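Local atomic coordinates of nucleoside diphosphate kinase family protein (Babesia bovis, PDB entry 3JS9), a protein that probably transfers the terminal phosphate of nucleoside triphosphates to nucleoside diphosphates, with magnesium as cofactor, as nucleoside diphosphate kinases do. Residues Lys39-Val53 / Cys70-Glu84. Sequence-based numbering, arbitrary orientation.
Sequences KLIAAKFEHPTMDVV and CDFISHGPVFCMIWE. With SO4 (sulfate ion), chain D; SO4 (sulfate ion), chain E.
Lys39 and Glu84 open a run of antiparallel pairing that ends at Glu46 and Val78, joining strand 39-46 to strand 78-84 through eight backbone hydrogen bonds. Both Glu46-Val78 bonds are nearly straight (Val78 N-H...Glu46 O 171°). Just past the Leu40-Trp83 pair, a classic beta bulge sets Ile41 and Ala42 both opposite Ile82: Ile41 N donates to Ile82 O, while Ala42 O accepts from Ile82 N.

Apolar packing fills the face carrying Leu40, Ala43, Phe45, Phe79, Met81 and Trp83. Leu40, its CG anti to the backbone N (chi1 -177°), lays CD1 over the indole of Trp83, 3.7 Å from the centroid of the six-membered ring, a CH-pi contact. Small Ala43 leaves room for Phe79, whose CZ lies 4.0 Å from Ala43 CB, and Phe45 CZ rests 3.7 Å from Pro77 CB. Strand 39-46 is the sheet edge within the chain; there Ala43 and Phe45 make backbone bonds to a second subunit, whose Phe79 packs on Phe79.

Where the strands give way to helices, Val53 CG1 sits 3.6 Å from Cys70 CA, and the chain of Met50, bent at chi2 and chi3, brings SD to 3.6 Å from Cys70 CB. Pro48 CG packs on Val78 CG2.

Polar groups occupy the face of Lys39, Lys44, Glu46 and Glu84 and both ends of the contact. Lys44 NZ bonds Gln143 and makes a long salt bridge to Glu46. A water bridges Lys39 NZ and Glu84 OE1, while Glu84 OE2 pairs with Arg11; Lys39 NZ also bonds Trp147 O and, at 3.0 Å, O3 of a sulfate. His47 NE2 and His75 ND1 donate to another; both ions probably come from the crystallisation liquor.

This ferredoxin-like sheet thus has one apolar face that meets a neighbouring subunit and another mixing apolar residues with charges paired within the chain.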
loop_
_atom_site.group_PDB
_atom_site.type_symbol
_atom_site.label_atom_id
_atom_site.label_comp_id
_atom_site.label_asym_id
_atom_site.label_seq_id
_atom_site.Cartn_x
_atom_site.Cartn_y
_atom_site.Cartn_z
ATOM N N LYS A 39 -2.414 14.438 -15.780
ATOM C CA LYS A 39 -3.859 14.521 -15.863
ATOM C C LYS A 39 -4.362 13.489 -16.848
ATOM O O LYS A 39 -3.863 13.412 -17.977
ATOM C CB LYS A 39 -4.299 15.953 -16.251
ATOM C CG LYS A 39 -5.756 16.008 -16.606
ATOM C CD LYS A 39 -6.375 17.349 -16.480
ATOM C CE LYS A 39 -6.232 18.131 -17.773
ATOM N NZ LYS A 39 -7.247 19.207 -17.843
ATOM N N LEU A 40 -5.342 12.684 -16.432
ATOM C CA LEU A 40 -5.881 11.675 -17.338
ATOM C C LEU A 40 -6.735 12.354 -18.402
ATOM O O LEU A 40 -7.599 13.181 -18.075
ATOM C CB LEU A 40 -6.706 10.649 -16.588
ATOM C CG LEU A 40 -7.232 9.529 -17.489
ATOM C CD1 LEU A 40 -6.062 8.689 -18.027
ATOM C CD2 LEU A 40 -8.237 8.623 -16.748
ATOM N N ILE A 41 -6.473 12.009 -19.666
ATOM C CA ILE A 41 -7.223 12.503 -20.831
ATOM C C ILE A 41 -8.173 11.453 -21.467
ATOM O O ILE A 41 -9.260 11.799 -21.936
ATOM C CB ILE A 41 -6.234 13.009 -21.905
ATOM C CG1 ILE A 41 -5.382 14.148 -21.330
ATOM C CG2 ILE A 41 -6.959 13.451 -23.175
ATOM C CD1 ILE A 41 -6.231 15.312 -20.774
ATOM N N ALA A 42 -7.763 10.183 -21.480
ATOM C CA ALA A 42 -8.502 9.125 -22.178
ATOM C C ALA A 42 -8.092 7.771 -21.644
ATOM O O ALA A 42 -6.917 7.558 -21.278
ATOM C CB ALA A 42 -8.257 9.170 -23.681
ATOM N N ALA A 43 -9.038 6.850 -21.608
ATOM C CA ALA A 43 -8.735 5.511 -21.159
ATOM C C ALA A 43 -9.817 4.614 -21.698
ATOM O O ALA A 43 -10.962 5.070 -21.811
ATOM C CB ALA A 43 -8.729 5.460 -19.632
ATOM N N LYS A 44 -9.472 3.365 -22.026
ATOM C CA LYS A 44 -10.463 2.316 -22.355
ATOM C C LYS A 44 -9.843 0.915 -22.344
ATOM O O LYS A 44 -8.697 0.736 -22.729
ATOM C CB LYS A 44 -11.079 2.555 -23.741
ATOM C CG LYS A 44 -10.042 2.646 -24.856
ATOM C CD LYS A 44 -10.673 2.843 -26.193
ATOM C CE LYS A 44 -9.630 3.092 -27.270
ATOM N NZ LYS A 44 -10.274 3.697 -28.501
ATOM N N PHE A 45 -10.622 -0.072 -21.906
ATOM C CA PHE A 45 -10.261 -1.479 -21.996
ATOM C C PHE A 45 -10.672 -1.918 -23.420
ATOM O O PHE A 45 -11.748 -1.572 -23.870
ATOM C CB PHE A 45 -11.091 -2.245 -20.948
ATOM C CG PHE A 45 -10.655 -3.670 -20.698
ATOM C CD1 PHE A 45 -9.294 -4.006 -20.564
ATOM C CD2 PHE A 45 -11.610 -4.667 -20.554
ATOM C CE1 PHE A 45 -8.899 -5.293 -20.302
ATOM C CE2 PHE A 45 -11.228 -5.999 -20.290
ATOM C CZ PHE A 45 -9.867 -6.310 -20.157
ATOM N N GLU A 46 -9.837 -2.671 -24.120
ATOM C CA GLU A 46 -10.205 -3.153 -25.455
ATOM C C GLU A 46 -9.472 -4.406 -25.940
ATOM O O GLU A 46 -8.408 -4.797 -25.407
ATOM C CB GLU A 46 -10.066 -2.054 -26.505
ATOM C CG GLU A 46 -8.719 -1.963 -27.136
ATOM C CD GLU A 46 -8.679 -0.895 -28.205
ATOM O OE1 GLU A 46 -9.681 -0.148 -28.360
ATOM O OE2 GLU A 46 -7.640 -0.782 -28.889
ATOM N N HIS A 47 -10.092 -5.037 -26.941
ATOM C CA HIS A 47 -9.462 -6.050 -27.779
ATOM C C HIS A 47 -9.058 -5.334 -29.072
ATOM O O HIS A 47 -9.896 -5.043 -29.900
ATOM C CB HIS A 47 -10.487 -7.138 -28.067
ATOM C CG HIS A 47 -9.952 -8.298 -28.846
ATOM N ND1 HIS A 47 -10.179 -9.607 -28.470
ATOM C CD2 HIS A 47 -9.215 -8.353 -29.983
ATOM C CE1 HIS A 47 -9.588 -10.416 -29.332
ATOM N NE2 HIS A 47 -8.996 -9.679 -30.259
ATOM N N PRO A 48 -7.777 -5.041 -29.252
ATOM C CA PRO A 48 -7.322 -4.287 -30.428
ATOM C C PRO A 48 -7.505 -5.069 -31.750
ATOM O O PRO A 48 -7.590 -6.311 -31.743
ATOM C CB PRO A 48 -5.818 -4.110 -30.185
ATOM C CG PRO A 48 -5.523 -4.769 -28.900
ATOM C CD PRO A 48 -6.658 -5.677 -28.547
ATOM N N THR A 49 -7.560 -4.335 -32.866
ATOM C CA THR A 49 -7.625 -4.948 -34.197
ATOM C C THR A 49 -6.221 -5.135 -34.715
ATOM O O THR A 49 -5.323 -4.350 -34.378
ATOM C CB THR A 49 -8.391 -4.068 -35.232
ATOM O OG1 THR A 49 -7.704 -2.812 -35.397
ATOM C CG2 THR A 49 -9.834 -3.845 -34.800
ATOM N N MET A 50 -6.030 -6.144 -35.563
ATOM C CA MET A 50 -4.712 -6.331 -36.164
ATOM C C MET A 50 -4.188 -5.070 -36.880
ATOM O O MET A 50 -3.011 -4.768 -36.774
ATOM C CB MET A 50 -4.657 -7.561 -37.073
ATOM C CG MET A 50 -3.236 -7.886 -37.609
ATOM S SD MET A 50 -2.006 -8.451 -36.366
ATOM C CE MET A 50 -2.638 -10.103 -36.040
ATOM N N ASP A 51 -5.054 -4.324 -37.563
ATOM C CA ASP A 51 -4.597 -3.156 -38.324
ATOM C C ASP A 51 -3.986 -2.074 -37.435
ATOM O O ASP A 51 -2.992 -1.432 -37.827
ATOM C CB ASP A 51 -5.723 -2.529 -39.157
ATOM C CG ASP A 51 -6.420 -3.529 -40.063
ATOM O OD1 ASP A 51 -7.499 -4.037 -39.630
ATOM O OD2 ASP A 51 -5.893 -3.802 -41.177
ATOM N N VAL A 52 -4.593 -1.857 -36.263
ATOM C CA VAL A 52 -4.088 -0.893 -35.290
ATOM C C VAL A 52 -2.755 -1.385 -34.731
ATOM O O VAL A 52 -1.772 -0.631 -34.665
ATOM C CB VAL A 52 -5.142 -0.599 -34.161
ATOM C CG1 VAL A 52 -4.555 0.217 -33.022
ATOM C CG2 VAL A 52 -6.363 0.150 -34.744
ATOM N N VAL A 53 -2.701 -2.659 -34.384
ATOM C CA VAL A 53 -1.451 -3.208 -33.899
ATOM C C VAL A 53 -0.335 -3.110 -34.940
ATOM O O VAL A 53 0.802 -2.744 -34.605
ATOM C CB VAL A 53 -1.589 -4.671 -33.363
ATOM C CG1 VAL A 53 -0.243 -5.174 -32.874
ATOM C CG2 VAL A 53 -2.631 -4.736 -32.256
ATOM N N CYS A 70 2.809 -8.722 -33.161
ATOM C CA CYS A 70 1.481 -8.249 -33.513
ATOM C C CYS A 70 0.415 -9.212 -33.018
ATOM O O CYS A 70 -0.620 -8.768 -32.537
ATOM C CB CYS A 70 1.349 -8.070 -35.027
ATOM S SG CYS A 70 2.238 -6.658 -35.719
ATOM N N ASP A 71 0.663 -10.519 -33.133
ATOM C CA ASP A 71 -0.315 -11.537 -32.717
ATOM C C ASP A 71 -0.542 -11.472 -31.204
ATOM O O ASP A 71 -1.651 -11.686 -30.706
ATOM C CB ASP A 71 0.147 -12.960 -33.082
ATOM C CG ASP A 71 0.061 -13.270 -34.586
ATOM O OD1 ASP A 71 -0.581 -12.507 -35.357
ATOM O OD2 ASP A 71 0.634 -14.314 -34.997
ATOM N N PHE A 72 0.522 -11.175 -30.483
ATOM C CA PHE A 72 0.482 -11.196 -29.044
ATOM C C PHE A 72 -0.403 -10.054 -28.527
ATOM O O PHE A 72 -1.234 -10.227 -27.611
ATOM C CB PHE A 72 1.912 -11.080 -28.509
ATOM C CG PHE A 72 1.987 -10.906 -27.034
ATOM C CD1 PHE A 72 1.688 -11.967 -26.180
ATOM C CD2 PHE A 72 2.344 -9.672 -26.490
ATOM C CE1 PHE A 72 1.750 -11.784 -24.807
ATOM C CE2 PHE A 72 2.417 -9.493 -25.127
ATOM C CZ PHE A 72 2.122 -10.538 -24.281
ATOM N N ILE A 73 -0.233 -8.886 -29.134
ATOM C CA ILE A 73 -1.020 -7.732 -28.727
ATOM C C ILE A 73 -2.451 -7.696 -29.259
ATOM O O ILE A 73 -3.373 -7.360 -28.524
ATOM C CB ILE A 73 -0.257 -6.452 -28.931
ATOM C CG1 ILE A 73 0.834 -6.453 -27.861
ATOM C CG2 ILE A 73 -1.182 -5.259 -28.715
ATOM C CD1 ILE A 73 1.990 -5.659 -28.201
ATOM N N SER A 74 -2.643 -8.085 -30.516
ATOM C CA SER A 74 -3.981 -8.106 -31.088
ATOM C C SER A 74 -4.848 -9.186 -30.421
ATOM O O SER A 74 -6.073 -9.014 -30.285
ATOM C CB SER A 74 -3.931 -8.249 -32.622
ATOM O OG SER A 74 -3.625 -9.577 -33.014
ATOM N N HIS A 75 -4.230 -10.275 -29.960
ATOM C CA HIS A 75 -5.011 -11.249 -29.199
ATOM C C HIS A 75 -5.595 -10.597 -27.947
ATOM O O HIS A 75 -6.668 -11.008 -27.483
ATOM C CB HIS A 75 -4.222 -12.510 -28.856
ATOM C CG HIS A 75 -5.018 -13.527 -28.096
ATOM N ND1 HIS A 75 -6.136 -14.141 -28.622
ATOM C CD2 HIS A 75 -4.861 -14.041 -26.849
ATOM C CE1 HIS A 75 -6.633 -14.991 -27.737
ATOM N NE2 HIS A 75 -5.878 -14.950 -26.651
ATOM N N GLY A 76 -4.867 -9.603 -27.417
ATOM C CA GLY A 76 -5.293 -8.776 -26.304
ATOM C C GLY A 76 -5.551 -9.551 -25.038
ATOM O O GLY A 76 -5.042 -10.688 -24.860
ATOM N N PRO A 77 -6.316 -8.957 -24.122
ATOM C CA PRO A 77 -6.831 -7.597 -24.127
ATOM C C PRO A 77 -5.740 -6.593 -23.712
ATOM O O PRO A 77 -4.682 -7.010 -23.211
ATOM C CB PRO A 77 -7.911 -7.650 -23.052
ATOM C CG PRO A 77 -7.460 -8.705 -22.143
ATOM C CD PRO A 77 -6.743 -9.709 -22.931
ATOM N N VAL A 78 -5.980 -5.303 -23.930
ATOM C CA VAL A 78 -5.051 -4.269 -23.489
ATOM C C VAL A 78 -5.805 -3.167 -22.789
ATOM O O VAL A 78 -7.009 -3.039 -22.980
ATOM C CB VAL A 78 -4.187 -3.683 -24.673
ATOM C CG1 VAL A 78 -3.437 -4.805 -25.387
ATOM C CG2 VAL A 78 -5.051 -2.867 -25.668
ATOM N N PHE A 79 -5.117 -2.354 -21.982
ATOM C CA PHE A 79 -5.767 -1.190 -21.396
ATOM C C PHE A 79 -5.054 0.064 -21.838
ATOM O O PHE A 79 -3.862 0.220 -21.572
ATOM C CB PHE A 79 -5.855 -1.318 -19.878
ATOM C CG PHE A 79 -6.604 -0.188 -19.207
ATOM C CD1 PHE A 79 -5.936 0.944 -18.780
ATOM C CD2 PHE A 79 -7.973 -0.285 -18.970
ATOM C CE1 PHE A 79 -6.626 1.974 -18.162
ATOM C CE2 PHE A 79 -8.670 0.753 -18.345
ATOM C CZ PHE A 79 -8.011 1.873 -17.954
ATOM N N CYS A 80 -5.789 0.950 -22.520
ATOM C CA CYS A 80 -5.241 2.129 -23.199
ATOM C C CYS A 80 -5.481 3.374 -22.399
ATOM O O CYS A 80 -6.582 3.553 -21.875
ATOM C CB CYS A 80 -5.925 2.340 -24.552
ATOM S SG CYS A 80 -6.058 0.877 -25.626
ATOM N N MET A 81 -4.480 4.266 -22.355
ATOM C CA MET A 81 -4.571 5.551 -21.642
ATOM C C MET A 81 -3.820 6.626 -22.382
ATOM O O MET A 81 -2.857 6.322 -23.092
ATOM C CB MET A 81 -3.965 5.462 -20.230
ATOM C CG MET A 81 -4.722 4.521 -19.289
ATOM S SD MET A 81 -3.668 4.125 -17.893
ATOM C CE MET A 81 -2.668 2.731 -18.520
ATOM N N ILE A 82 -4.264 7.874 -22.227
ATOM C CA ILE A 82 -3.446 9.042 -22.581
ATOM C C ILE A 82 -3.353 9.900 -21.325
ATOM O O ILE A 82 -4.355 10.125 -20.665
ATOM C CB ILE A 82 -4.066 9.899 -23.693
ATOM C CG1 ILE A 82 -4.082 9.143 -25.009
ATOM C CG2 ILE A 82 -3.334 11.274 -23.833
ATOM C CD1 ILE A 82 -4.788 9.952 -26.152
ATOM N N TRP A 83 -2.148 10.368 -21.023
ATOM C CA TRP A 83 -1.868 11.191 -19.864
ATOM C C TRP A 83 -1.213 12.493 -20.300
ATOM O O TRP A 83 -0.382 12.499 -21.207
ATOM C CB TRP A 83 -0.948 10.438 -18.903
ATOM C CG TRP A 83 -1.616 9.317 -18.206
ATOM C CD1 TRP A 83 -1.684 8.010 -18.618
ATOM C CD2 TRP A 83 -2.340 9.391 -16.975
ATOM N NE1 TRP A 83 -2.396 7.270 -17.708
ATOM C CE2 TRP A 83 -2.827 8.096 -16.699
ATOM C CE3 TRP A 83 -2.636 10.433 -16.083
ATOM C CZ2 TRP A 83 -3.579 7.806 -15.557
ATOM C CZ3 TRP A 83 -3.391 10.144 -14.946
ATOM C CH2 TRP A 83 -3.848 8.834 -14.690
ATOM N N GLU A 84 -1.551 13.579 -19.602
ATOM C CA GLU A 84 -1.147 14.911 -19.987
ATOM C C GLU A 84 -0.314 15.590 -18.912
ATOM O O GLU A 84 -0.594 15.432 -17.722
ATOM C CB GLU A 84 -2.396 15.749 -20.298
ATOM C CG GLU A 84 -2.135 17.208 -20.612
ATOM C CD GLU A 84 -3.381 17.929 -21.051
ATOM O OE1 GLU A 84 -3.968 18.680 -20.238
ATOM O OE2 GLU A 84 -3.778 17.748 -22.225
HETATM S S SO4 D . -7.866 -13.042 -31.752
HETATM O O1 SO4 D . -6.422 -13.274 -31.662
HETATM O O2 SO4 D . -8.053 -11.614 -32.001
HETATM O O3 SO4 D . -8.432 -13.841 -32.835
HETATM O O4 SO4 D . -8.539 -13.484 -30.528
HETATM S S SO4 E . -5.399 20.798 -14.963
HETATM O O1 SO4 E . -6.517 19.904 -14.683
HETATM O O2 SO4 E . -5.803 22.151 -14.567
HETATM O O3 SO4 E . -5.168 20.790 -16.404
HETATM O O4 SO4 E . -4.230 20.304 -14.225
HETATM O O HOH W 1 -6.401 19.531 -20.888
#